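Local atomic coordinates of putative drug/sodium antiporter (Escherichia coli, PDB entry 4Z3N), a protein that probably exports drug-like compounds and natural products, the genotoxin colibactin among them, across the cell membrane as an antiporter of the MATE family. Residues A[253-256]-A[257-261]; A[344-347]-A[348-352]. All coordinates share one frame; numbering follows the deposited sequence.

Overall arrangement
Both interactions are local, each lying within a single long helix, predicted to cross the membrane, of this largely helical MATE transporter, which has no strands. Interaction 1 comes first along the chain, near the start of helix 250-284; interaction 2 follows in the second half of helix 326-358, with the whole of helix 286-322 between the two helices. Their centres are 36 Å apart and their nearest atoms about 23 Å, on opposite sides of the centre of the chain. Each ties its own helix to different neighbours: Glu255 bridges to Arg98 of helix 75-101, whereas His351 bonds Tyr359, just past the end of its own helix, and packs on helix 286-322.

Interaction 1 (A[253-256]-A[257-261]); sequences YREF and LSVGM
Glu255 reaches forward along the helix, its OE2 lying 3.8 Å from CG2 of Val259, with the two side chains crossing at a slant. This is an i/i+4 contact along the first turns of helix 250-284, most of which is predicted to be membrane-spanning. CG of Glu255 is trans to the backbone nitrogen, but a bend at the second torsion (chi2 59°) turns the carboxylate along the helix. There OE2 forms a salt bridge with Arg98 of helix 75-101, whose Leu95 also touches Glu255, so the acid is tied to a neighbouring helix, and the same oxygen that meets Arg98 lies beside the valine methyl.

Around the helix, Leu257 N donates a hydrogen bond to Tyr253 O at 2.8 Å. The tyrosine side chain leaves for helix 107-132, where it meets Val114 and Ile117, while the buried Phe256 touches both Ile118 of that helix and Leu95 of helix 75-101. Gly260 N binds Phe256 O at 3.0 Å, continuing the helical pattern. One turn on from Glu255, Val259 packs on Ile90 and Ser94 of helix 75-101.

Ser258 adds a side-chain bond to the backbone ladder. With chi1 at 60°, OG is turned back toward the preceding turn and donates to Arg254 O at 2.9 Å. Ser258 N binds the same oxygen at 2.9 Å, and the two donors reach it from opposite faces of the carbonyl plane.

Interaction 2 (A[344-347]-A[348-352]); sequences VLVL and AVMHI
Val346 and Met350 run alongside each other, their ends leading in one direction, one helical turn apart, with CE of the methionine 3.5 Å from CG1 of the valine. Met350 sends its CG back beside its own backbone nitrogen (chi1 -70°) and stays extended from there, which carries the thioether along the preceding turn. Leu347 meets the same chain differently: it runs at an angle across Met350, its CD2 methyl 4.2 Å from SD. The sulfur end of Met350 therefore has a valine methyl and a leucine methyl as neighbours.

Beside this group, Val349 sets CG2 4.3 Å from CD1 of Leu345, a looser touch. In the backbone below, Val349 N binds Leu345 O and Met350 N binds Val346 O, each at 2.9 Å.

His351 is turned away from these residues. The histidine side chain packs on Ile298, Asp299 and Ile302 of helix 286-322, and NE2 is hydrogen-bonded to the hydroxyl of Tyr359; Leu347 also touches Ile302. Val344 faces Leu383 and Pro384 of helix 382-399. These are i/i+3 and i/i+4 contacts along a helix of the MATE fold, predicted to span the membrane, with its buried face against helices 286-322 and 382-399 and the face bearing Val346, Val349 and Met350 more exposed.

Interaction 1 (A[253-256]-A[257-261])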
loop_
_atom_site.group_PDB
_atom_site.type_symbol
_atom_site.label_atom_id
_atom_site.label_comp_id
_atom_site.label_asym_id
_atom_site.label_seq_id
_atom_site.Cartn_x
_atom_site.Cartn_y
_atom_site.Cartn_z
ATOM N N TYR A 253 4.772 -22.599 4.984
ATOM C CA TYR A 253 3.515 -21.871 5.102
ATOM C C TYR A 253 3.646 -20.825 6.195
ATOM O O TYR A 253 3.139 -19.711 6.067
ATOM C CB TYR A 253 2.342 -22.817 5.402
ATOM C CG TYR A 253 1.893 -23.564 4.172
ATOM C CD1 TYR A 253 0.971 -23.002 3.301
ATOM C CD2 TYR A 253 2.425 -24.809 3.853
ATOM C CE1 TYR A 253 0.576 -23.664 2.155
ATOM C CE2 TYR A 253 2.040 -25.482 2.707
ATOM C CZ TYR A 253 1.111 -24.903 1.860
ATOM O OH TYR A 253 0.708 -25.558 0.718
ATOM N N ARG A 254 4.340 -21.188 7.265
ATOM C CA ARG A 254 4.552 -20.297 8.391
ATOM C C ARG A 254 5.401 -19.076 8.000
ATOM O O ARG A 254 5.048 -17.939 8.309
ATOM C CB ARG A 254 5.206 -21.075 9.536
ATOM C CG ARG A 254 5.530 -20.268 10.783
ATOM C CD ARG A 254 5.783 -21.224 11.915
ATOM N NE ARG A 254 6.402 -20.615 13.084
ATOM C CZ ARG A 254 6.865 -21.317 14.117
ATOM N NH1 ARG A 254 6.774 -22.642 14.107
ATOM N NH2 ARG A 254 7.419 -20.702 15.161
ATOM N N GLU A 255 6.512 -19.318 7.316
ATOM C CA GLU A 255 7.389 -18.241 6.906
ATOM C C GLU A 255 6.667 -17.263 5.968
ATOM O O GLU A 255 6.823 -16.041 6.080
ATOM C CB GLU A 255 8.636 -18.813 6.230
ATOM C CG GLU A 255 9.605 -17.765 5.701
ATOM C CD GLU A 255 10.117 -16.817 6.788
ATOM O OE1 GLU A 255 10.992 -17.247 7.578
ATOM O OE2 GLU A 255 9.652 -15.646 6.840
ATOM N N PHE A 256 5.872 -17.812 5.054
ATOM C CA PHE A 256 5.127 -17.027 4.085
ATOM C C PHE A 256 3.983 -16.283 4.789
ATOM O O PHE A 256 3.715 -15.106 4.503
ATOM C CB PHE A 256 4.584 -17.939 2.983
ATOM C CG PHE A 256 4.011 -17.212 1.795
ATOM C CD1 PHE A 256 2.923 -16.353 1.933
ATOM C CD2 PHE A 256 4.540 -17.414 0.529
ATOM C CE1 PHE A 256 2.394 -15.680 0.836
ATOM C CE2 PHE A 256 4.019 -16.750 -0.574
ATOM C CZ PHE A 256 2.943 -15.874 -0.418
ATOM N N LEU A 257 3.309 -16.975 5.707
ATOM C CA LEU A 257 2.112 -16.439 6.354
ATOM C C LEU A 257 2.440 -15.355 7.362
ATOM O O LEU A 257 1.687 -14.389 7.513
ATOM C CB LEU A 257 1.322 -17.556 7.047
ATOM C CG LEU A 257 0.287 -18.265 6.166
ATOM C CD1 LEU A 257 -0.516 -19.272 6.962
ATOM C CD2 LEU A 257 -0.625 -17.252 5.511
ATOM N N SER A 258 3.562 -15.513 8.057
ATOM C CA SER A 258 3.945 -14.553 9.080
ATOM C C SER A 258 4.298 -13.173 8.464
ATOM O O SER A 258 3.807 -12.152 8.935
ATOM C CB SER A 258 5.103 -15.111 9.905
ATOM O OG SER A 258 6.216 -15.368 9.072
ATOM N N VAL A 259 5.123 -13.150 7.416
ATOM C CA VAL A 259 5.425 -11.917 6.679
ATOM C C VAL A 259 4.158 -11.354 6.034
ATOM O O VAL A 259 3.847 -10.161 6.169
ATOM C CB VAL A 259 6.525 -12.145 5.567
ATOM C CG1 VAL A 259 6.557 -11.000 4.545
ATOM C CG2 VAL A 259 7.886 -12.298 6.201
ATOM N N GLY A 260 3.421 -12.225 5.352
ATOM C CA GLY A 260 2.254 -11.820 4.597
ATOM C C GLY A 260 1.130 -11.292 5.456
ATOM O O GLY A 260 0.458 -10.308 5.116
ATOM N N MET A 261 0.901 -11.949 6.581
ATOM C CA MET A 261 -0.169 -11.509 7.449
ATOM C C MET A 261 0.247 -10.332 8.313
ATOM O O MET A 261 -0.599 -9.556 8.752
ATOM C CB MET A 261 -0.660 -12.660 8.302
ATOM C CG MET A 261 -1.833 -13.353 7.655
ATOM S SD MET A 261 -2.350 -14.748 8.651
ATOM C CE MET A 261 -3.576 -15.467 7.559
#

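Interaction 2 (A[344-347]-A[348-352])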
loop_
_atom_site.group_PDB
_atom_site.type_symbol
_atom_site.label_atom_id
_atom_site.label_comp_id
_atom_site.label_asym_id
_atom_site.label_seq_id
_atom_site.Cartn_x
_atom_site.Cartn_y
_atom_site.Cartn_z
ATOM N N VAL A 344 10.546 12.940 -1.221
ATOM C CA VAL A 344 9.337 13.305 -0.489
ATOM C C VAL A 344 9.453 14.708 0.136
ATOM O O VAL A 344 8.454 15.430 0.232
ATOM C CB VAL A 344 8.981 12.276 0.613
ATOM C CG1 VAL A 344 7.894 12.822 1.522
ATOM C CG2 VAL A 344 8.535 10.969 0.005
ATOM N N LEU A 345 10.661 15.099 0.543
ATOM C CA LEU A 345 10.866 16.436 1.087
ATOM C C LEU A 345 10.502 17.533 0.059
ATOM O O LEU A 345 9.791 18.510 0.383
ATOM C CB LEU A 345 12.299 16.597 1.552
ATOM C CG LEU A 345 12.710 17.999 2.010
ATOM C CD1 LEU A 345 12.013 18.343 3.342
ATOM C CD2 LEU A 345 14.254 18.117 2.100
ATOM N N VAL A 346 10.969 17.352 -1.176
ATOM C CA VAL A 346 10.596 18.220 -2.294
ATOM C C VAL A 346 9.070 18.263 -2.537
ATOM O O VAL A 346 8.488 19.339 -2.654
ATOM C CB VAL A 346 11.324 17.790 -3.589
ATOM C CG1 VAL A 346 10.806 18.578 -4.809
ATOM C CG2 VAL A 346 12.810 17.981 -3.408
ATOM N N LEU A 347 8.427 17.106 -2.600
ATOM C CA LEU A 347 6.991 17.070 -2.842
ATOM C C LEU A 347 6.223 17.695 -1.679
ATOM O O LEU A 347 5.184 18.335 -1.873
ATOM C CB LEU A 347 6.518 15.640 -3.084
ATOM C CG LEU A 347 7.045 15.081 -4.399
ATOM C CD1 LEU A 347 6.510 13.698 -4.630
ATOM C CD2 LEU A 347 6.631 15.990 -5.522
ATOM N N ALA A 348 6.763 17.522 -0.477
ATOM C CA ALA A 348 6.183 18.083 0.736
ATOM C C ALA A 348 6.255 19.625 0.753
ATOM O O ALA A 348 5.263 20.294 1.027
ATOM C CB ALA A 348 6.885 17.494 1.957
ATOM N N VAL A 349 7.436 20.166 0.461
ATOM C CA VAL A 349 7.655 21.605 0.349
ATOM C C VAL A 349 6.789 22.210 -0.763
ATOM O O VAL A 349 6.231 23.292 -0.597
ATOM C CB VAL A 349 9.178 21.936 0.101
ATOM C CG1 VAL A 349 9.379 23.414 -0.196
ATOM C CG2 VAL A 349 10.004 21.558 1.315
ATOM N N MET A 350 6.658 21.520 -1.893
ATOM C CA MET A 350 5.707 21.965 -2.918
ATOM C C MET A 350 4.301 22.075 -2.337
ATOM O O MET A 350 3.628 23.072 -2.537
ATOM C CB MET A 350 5.684 21.020 -4.111
ATOM C CG MET A 350 6.940 21.048 -4.959
ATOM S SD MET A 350 6.690 20.068 -6.442
ATOM C CE MET A 350 8.381 19.791 -6.976
ATOM N N HIS A 351 3.870 21.054 -1.603
ATOM C CA HIS A 351 2.527 21.046 -1.062
ATOM C C HIS A 351 2.265 22.236 -0.150
ATOM O O HIS A 351 1.191 22.848 -0.211
ATOM C CB HIS A 351 2.238 19.768 -0.282
ATOM C CG HIS A 351 0.776 19.573 -0.001
ATOM N ND1 HIS A 351 0.305 18.642 0.897
ATOM C CD2 HIS A 351 -0.321 20.186 -0.518
ATOM C CE1 HIS A 351 -1.015 18.684 0.919
ATOM N NE2 HIS A 351 -1.420 19.607 0.069
ATOM N N ILE A 352 3.244 22.541 0.698
ATOM C CA ILE A 352 3.086 23.551 1.728
ATOM C C ILE A 352 2.918 24.937 1.116
ATOM O O ILE A 352 2.036 25.711 1.497
ATOM C CB ILE A 352 4.287 23.555 2.700
ATOM C CG1 ILE A 352 4.296 22.265 3.520
ATOM C CG2 ILE A 352 4.224 24.763 3.619
ATOM C CD1 ILE A 352 5.277 22.241 4.699
#